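Long-range contact in MAU2 chromatid cohesion factor homolog (Saccharomyces cerevisiae, PDB 4XDN), which forms a complex with SCC2 that is required for the association of cohesin with chromosomes, and takes part in sister chromatid cohesion: residues A[536-544]-A[554-562]. Numbering follows the deposited sequence.
With SO4 (sulfate ion), chain F.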
ATOM      1  N   LEU A 536       3.128  31.542   3.817  1.00 45.59           N
ATOM      2  CA  LEU A 536       4.307  31.522   4.671  1.00 44.71           C
ATOM      3  C   LEU A 536       3.960  31.976   6.083  1.00 43.56           C
ATOM      4  O   LEU A 536       4.371  31.355   7.063  1.00 41.10           O
ATOM      5  CB  LEU A 536       5.403  32.418   4.086  1.00 46.15           C
ATOM      6  CG  LEU A 536       6.634  32.662   4.962  1.00 45.08           C
ATOM      7  CD1 LEU A 536       7.390  31.365   5.208  1.00 41.75           C
ATOM      8  CD2 LEU A 536       7.536  33.703   4.321  1.00 45.47           C
ATOM      9  N   ARG A 537       3.197  33.059   6.175  1.00 44.50           N
ATOM     10  CA  ARG A 537       2.833  33.638   7.460  1.00 47.47           C
ATOM     11  C   ARG A 537       2.106  32.620   8.331  1.00 47.90           C
ATOM     12  O   ARG A 537       2.293  32.581   9.546  1.00 47.51           O
ATOM     13  CB  ARG A 537       1.960  34.876   7.255  1.00 52.91           C
ATOM     14  CG  ARG A 537       2.003  35.859   8.411  1.00 57.44           C
ATOM     15  CD  ARG A 537       1.137  37.077   8.134  1.00 62.66           C
ATOM     16  NE  ARG A 537       1.504  37.745   6.885  1.00 65.07           N
ATOM     17  CZ  ARG A 537       2.442  38.681   6.772  1.00 66.93           C
ATOM     18  NH1 ARG A 537       3.131  39.083   7.835  1.00 66.26           N
ATOM     19  NH2 ARG A 537       2.692  39.222   5.588  1.00 69.10           N
ATOM     20  N   GLU A 538       1.284  31.789   7.698  1.00 48.98           N
ATOM     21  CA  GLU A 538       0.542  30.759   8.410  1.00 50.97           C
ATOM     22  C   GLU A 538       1.472  29.675   8.949  1.00 49.71           C
ATOM     23  O   GLU A 538       1.364  29.279  10.110  1.00 51.90           O
ATOM     24  CB  GLU A 538      -0.514  30.138   7.493  1.00 51.87           C
ATOM     25  CG  GLU A 538      -1.623  31.101   7.095  1.00 54.47           C
ATOM     26  CD  GLU A 538      -2.630  30.482   6.142  1.00 56.73           C
ATOM     27  OE1 GLU A 538      -2.208  29.844   5.154  1.00 55.32           O
ATOM     28  OE2 GLU A 538      -3.846  30.636   6.380  1.00 60.31           O
ATOM     29  N   PHE A 539       2.387  29.202   8.108  1.00 47.50           N
ATOM     30  CA  PHE A 539       3.319  28.152   8.510  1.00 45.55           C
ATOM     31  C   PHE A 539       4.345  28.656   9.516  1.00 44.59           C
ATOM     32  O   PHE A 539       4.711  27.943  10.450  1.00 42.94           O
ATOM     33  CB  PHE A 539       4.041  27.572   7.290  1.00 43.73           C
ATOM     34  CG  PHE A 539       3.192  26.644   6.470  1.00 42.51           C
ATOM     35  CD1 PHE A 539       2.804  25.415   6.977  1.00 41.58           C
ATOM     36  CD2 PHE A 539       2.785  26.998   5.195  1.00 43.93           C
ATOM     37  CE1 PHE A 539       2.020  24.557   6.228  1.00 41.55           C
ATOM     38  CE2 PHE A 539       2.001  26.143   4.441  1.00 43.15           C
ATOM     39  CZ  PHE A 539       1.620  24.922   4.958  1.00 42.16           C
ATOM     40  N   TYR A 540       4.808  29.887   9.328  1.00 45.38           N
ATOM     41  CA  TYR A 540       5.853  30.437  10.181  1.00 46.28           C
ATOM     42  C   TYR A 540       5.335  30.778  11.577  1.00 47.97           C
ATOM     43  O   TYR A 540       6.007  30.511  12.574  1.00 47.51           O
ATOM     44  CB  TYR A 540       6.466  31.682   9.544  1.00 47.77           C
ATOM     45  CG  TYR A 540       7.455  32.371  10.450  1.00 48.43           C
ATOM     46  CD1 TYR A 540       8.652  31.760  10.788  1.00 47.47           C
ATOM     47  CD2 TYR A 540       7.186  33.627  10.976  1.00 49.60           C
ATOM     48  CE1 TYR A 540       9.559  32.380  11.619  1.00 46.57           C
ATOM     49  CE2 TYR A 540       8.087  34.257  11.808  1.00 50.13           C
ATOM     50  CZ  TYR A 540       9.272  33.627  12.126  1.00 47.57           C
ATOM     51  OH  TYR A 540      10.178  34.244  12.954  1.00 45.58           O
ATOM     52  N   SER A 541       4.147  31.369  11.648  1.00 50.40           N
ATOM     53  CA  SER A 541       3.572  31.756  12.933  1.00 53.19           C
ATOM     54  C   SER A 541       3.210  30.524  13.758  1.00 53.15           C
ATOM     55  O   SER A 541       3.046  30.609  14.975  1.00 56.63           O
ATOM     56  CB  SER A 541       2.335  32.632  12.731  1.00 56.34           C
ATOM     57  OG  SER A 541       1.258  31.881  12.197  1.00 59.73           O
ATOM     58  N   SER A 542       3.092  29.383  13.087  1.00 49.46           N
ATOM     59  CA  SER A 542       2.715  28.137  13.743  1.00 50.49           C
ATOM     60  C   SER A 542       3.928  27.275  14.090  1.00 47.48           C
ATOM     61  O   SER A 542       3.830  26.376  14.924  1.00 48.14           O
ATOM     62  CB  SER A 542       1.758  27.345  12.850  1.00 54.25           C
ATOM     63  OG  SER A 542       1.390  26.120  13.458  1.00 57.95           O
ATOM     64  N   ASN A 543       5.065  27.553  13.452  1.00 43.95           N
ATOM     65  CA  ASN A 543       6.263  26.732  13.616  1.00 41.59           C
ATOM     66  C   ASN A 543       7.527  27.540  13.904  1.00 42.24           C
ATOM     67  O   ASN A 543       8.639  27.053  13.710  1.00 39.70           O
ATOM     68  CB  ASN A 543       6.476  25.881  12.363  1.00 39.93           C
ATOM     69  CG  ASN A 543       5.337  24.915  12.120  1.00 43.62           C
ATOM     70  OD1 ASN A 543       5.318  23.811  12.666  1.00 44.54           O
ATOM     71  ND2 ASN A 543       4.372  25.329  11.303  1.00 44.87           N
ATOM     72  N   LYS A 544       7.358  28.772  14.372  1.00 44.06           N
ATOM     73  CA  LYS A 544       8.501  29.602  14.731  1.00 48.48           C
ATOM     74  C   LYS A 544       9.168  29.074  15.995  1.00 49.25           C
ATOM     75  O   LYS A 544       8.495  28.594  16.907  1.00 49.27           O
ATOM     76  CB  LYS A 544       8.078  31.060  14.932  1.00 53.50           C
ATOM     77  CG  LYS A 544       6.896  31.248  15.875  1.00 60.18           C
ATOM     78  CD  LYS A 544       6.854  32.657  16.442  1.00 65.56           C
ATOM     79  CE  LYS A 544       5.714  32.823  17.440  1.00 71.12           C
ATOM     80  NZ  LYS A 544       4.379  32.869  16.782  1.00 73.85           N
ATOM     81  N   ASN A 554      -4.531  22.859  15.228  1.00 78.21           N
ATOM     82  CA  ASN A 554      -3.729  23.597  14.260  1.00 75.03           C
ATOM     83  C   ASN A 554      -2.948  22.648  13.355  1.00 71.12           C
ATOM     84  O   ASN A 554      -1.921  22.101  13.757  1.00 69.40           O
ATOM     85  CB  ASN A 554      -2.774  24.550  14.982  1.00 74.82           C
ATOM     86  CG  ASN A 554      -2.170  25.587  14.054  1.00 74.95           C
ATOM     87  OD1 ASN A 554      -2.104  25.389  12.842  1.00 74.72           O
ATOM     88  ND2 ASN A 554      -1.724  26.702  14.623  1.00 74.71           N
ATOM     89  N   ARG A 555      -3.438  22.460  12.132  1.00 70.89           N
ATOM     90  CA  ARG A 555      -2.809  21.540  11.190  1.00 69.23           C
ATOM     91  C   ARG A 555      -1.824  22.255  10.263  1.00 63.65           C
ATOM     92  O   ARG A 555      -1.473  21.734   9.204  1.00 62.96           O
ATOM     93  CB  ARG A 555      -3.877  20.811  10.366  1.00 75.38           C
ATOM     94  CG  ARG A 555      -4.732  19.825  11.174  1.00 79.98           C
ATOM     95  CD  ARG A 555      -4.431  18.362  10.834  1.00 79.75           C
ATOM     96  NE  ARG A 555      -3.386  17.783  11.685  1.00 78.89           N
ATOM     97  CZ  ARG A 555      -3.562  16.777  12.543  1.00 78.47           C
ATOM     98  NH1 ARG A 555      -4.749  16.197  12.693  1.00 79.84           N
ATOM     99  NH2 ARG A 555      -2.536  16.338  13.260  1.00 76.05           N
ATOM    100  N   PHE A 556      -1.385  23.447  10.658  1.00 59.85           N
ATOM    101  CA  PHE A 556      -0.220  24.075  10.034  1.00 54.21           C
ATOM    102  C   PHE A 556       1.045  23.585  10.730  1.00 50.64           C
ATOM    103  O   PHE A 556       2.159  23.932  10.337  1.00 47.17           O
ATOM    104  CB  PHE A 556      -0.293  25.605  10.101  1.00 53.75           C
ATOM    105  CG  PHE A 556      -1.262  26.214   9.130  1.00 54.24           C
ATOM    106  CD1 PHE A 556      -1.053  26.103   7.766  1.00 53.13           C
ATOM    107  CD2 PHE A 556      -2.370  26.911   9.579  1.00 55.32           C
ATOM    108  CE1 PHE A 556      -1.940  26.663   6.866  1.00 54.41           C
ATOM    109  CE2 PHE A 556      -3.262  27.474   8.684  1.00 59.01           C
ATOM    110  CZ  PHE A 556      -3.045  27.350   7.326  1.00 58.06           C
ATOM    111  N   LYS A 557       0.860  22.779  11.773  1.00 51.38           N
ATOM    112  CA  LYS A 557       1.969  22.291  12.577  1.00 51.68           C
ATOM    113  C   LYS A 557       2.828  21.327  11.772  1.00 45.83           C
ATOM    114  O   LYS A 557       2.332  20.347  11.220  1.00 44.19           O
ATOM    115  CB  LYS A 557       1.447  21.604  13.840  1.00 59.38           C
ATOM    116  CG  LYS A 557       2.482  21.455  14.947  1.00 65.34           C
ATOM    117  CD  LYS A 557       1.929  20.633  16.103  1.00 71.62           C
ATOM    118  CE  LYS A 557       2.777  20.776  17.358  1.00 73.91           C
ATOM    119  NZ  LYS A 557       2.160  20.069  18.516  1.00 76.95           N
ATOM    120  N   LEU A 558       4.121  21.624  11.703  1.00 44.92           N
ATOM    121  CA  LEU A 558       5.072  20.771  11.007  1.00 44.25           C
ATOM    122  C   LEU A 558       5.769  19.841  11.982  1.00 46.10           C
ATOM    123  O   LEU A 558       6.174  20.260  13.068  1.00 45.19           O
ATOM    124  CB  LEU A 558       6.110  21.616  10.267  1.00 41.85           C
ATOM    125  CG  LEU A 558       5.575  22.522   9.158  1.00 42.36           C
ATOM    126  CD1 LEU A 558       6.683  23.401   8.616  1.00 40.02           C
ATOM    127  CD2 LEU A 558       4.954  21.691   8.045  1.00 42.73           C
ATOM    128  N   LYS A 559       5.904  18.576  11.598  1.00 46.72           N
ATOM    129  CA  LYS A 559       6.758  17.660  12.334  1.00 49.37           C
ATOM    130  C   LYS A 559       8.172  18.223  12.340  1.00 47.12           C
ATOM    131  O   LYS A 559       8.531  19.020  11.472  1.00 46.35           O
ATOM    132  CB  LYS A 559       6.739  16.264  11.715  1.00 53.32           C
ATOM    133  CG  LYS A 559       5.622  15.367  12.230  1.00 60.64           C
ATOM    134  CD  LYS A 559       5.763  13.945  11.711  1.00 65.79           C
ATOM    135  CE  LYS A 559       6.942  13.217  12.349  1.00 69.25           C
ATOM    136  NZ  LYS A 559       6.651  12.732  13.732  1.00 72.15           N
ATOM    137  N   LYS A 560       8.978  17.812  13.312  1.00 46.38           N
ATOM    138  CA  LYS A 560      10.310  18.380  13.478  1.00 45.77           C
ATOM    139  C   LYS A 560      11.279  17.869  12.414  1.00 43.67           C
ATOM    140  O   LYS A 560      12.335  17.323  12.732  1.00 45.61           O
ATOM    141  CB  LYS A 560      10.847  18.068  14.875  1.00 48.43           C
ATOM    142  CG  LYS A 560       9.930  18.542  16.000  1.00 53.63           C
ATOM    143  CD  LYS A 560      10.441  18.140  17.379  1.00 59.83           C
ATOM    144  CE  LYS A 560      10.636  16.634  17.497  1.00 64.77           C
ATOM    145  NZ  LYS A 560      10.423  16.139  18.886  1.00 69.37           N
ATOM    146  N   ALA A 561      10.909  18.042  11.149  1.00 39.29           N
ATOM    147  CA  ALA A 561      11.831  17.808  10.050  1.00 37.03           C
ATOM    148  C   ALA A 561      12.883  18.904  10.090  1.00 35.48           C
ATOM    149  O   ALA A 561      12.564  20.076   9.898  1.00 35.35           O
ATOM    150  CB  ALA A 561      11.100  17.804   8.722  1.00 37.15           C
ATOM    151  N   LEU A 562      14.131  18.521  10.344  1.00 34.81           N
ATOM    152  CA  LEU A 562      15.191  19.490  10.598  1.00 32.30           C
ATOM    153  C   LEU A 562      15.332  20.520   9.487  1.00 31.42           C
ATOM    154  O   LEU A 562      15.214  21.718   9.736  1.00 30.23           O
ATOM    155  CB  LEU A 562      16.531  18.783  10.793  1.00 32.31           C
ATOM    156  CG  LEU A 562      17.703  19.711  11.131  1.00 32.29           C
ATOM    157  CD1 LEU A 562      17.504  20.354  12.496  1.00 31.16           C
ATOM    158  CD2 LEU A 562      19.009  18.950  11.082  1.00 33.59           C
TER
HETATM  159  S   SO4 F 704       7.041  15.861  16.062  1.00 57.12           S
HETATM  160  O1  SO4 F 704       7.594  15.837  17.412  1.00 56.18           O
HETATM  161  O2  SO4 F 704       6.069  14.782  15.919  1.00 58.17           O
HETATM  162  O3  SO4 F 704       6.382  17.143  15.831  1.00 60.75           O
HETATM  163  O4  SO4 F 704       8.112  15.690  15.084  1.00 55.67           O
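F539 and F556 bring the two backbones nearest, CA to CA 5.6 Å, where the last turns of helix 526-543 meet the irregular linker that leads into helix 562-575. The arrangement is the connection between two consecutive helices of a largely helical chain, with the returning loop fastened to the preceding helix. N543 does the fastening through its side-chain amide, which bonds to the backbone on both sides of K557. Its OD1 accepts from L558 N at 2.7 Å, a nearly straight bond (167°), while N543 ND2 donates to F556 O at 2.8 Å from above that carbonyl plane, off the lone pairs. The second hydrogen of N543 ND2 goes to F539 O within the helix, also at 2.8 Å, here in plane on a lone pair; both acceptors lie almost in the amide plane, so three bonds fix the rotation of this buried group. CG of N543 stands beside its own backbone N (chi1 -62°), which directs the amide at the loop. Next to the amide the rings form a T-shaped pair: the edge of F556, through CD1, points at the face of F539, with centroids 5.3 Å apart and planes at 85°. E538 covers one face of F556, its CB nearly on the ring normal, a CH-pi contact 3.8 Å from the centroid, and its carboxylate at the CZ end. Helix 499-513 packs on F539 and L558. N554 forms an Asx turn, its OD1 accepting from F556 N at 3.0 Å.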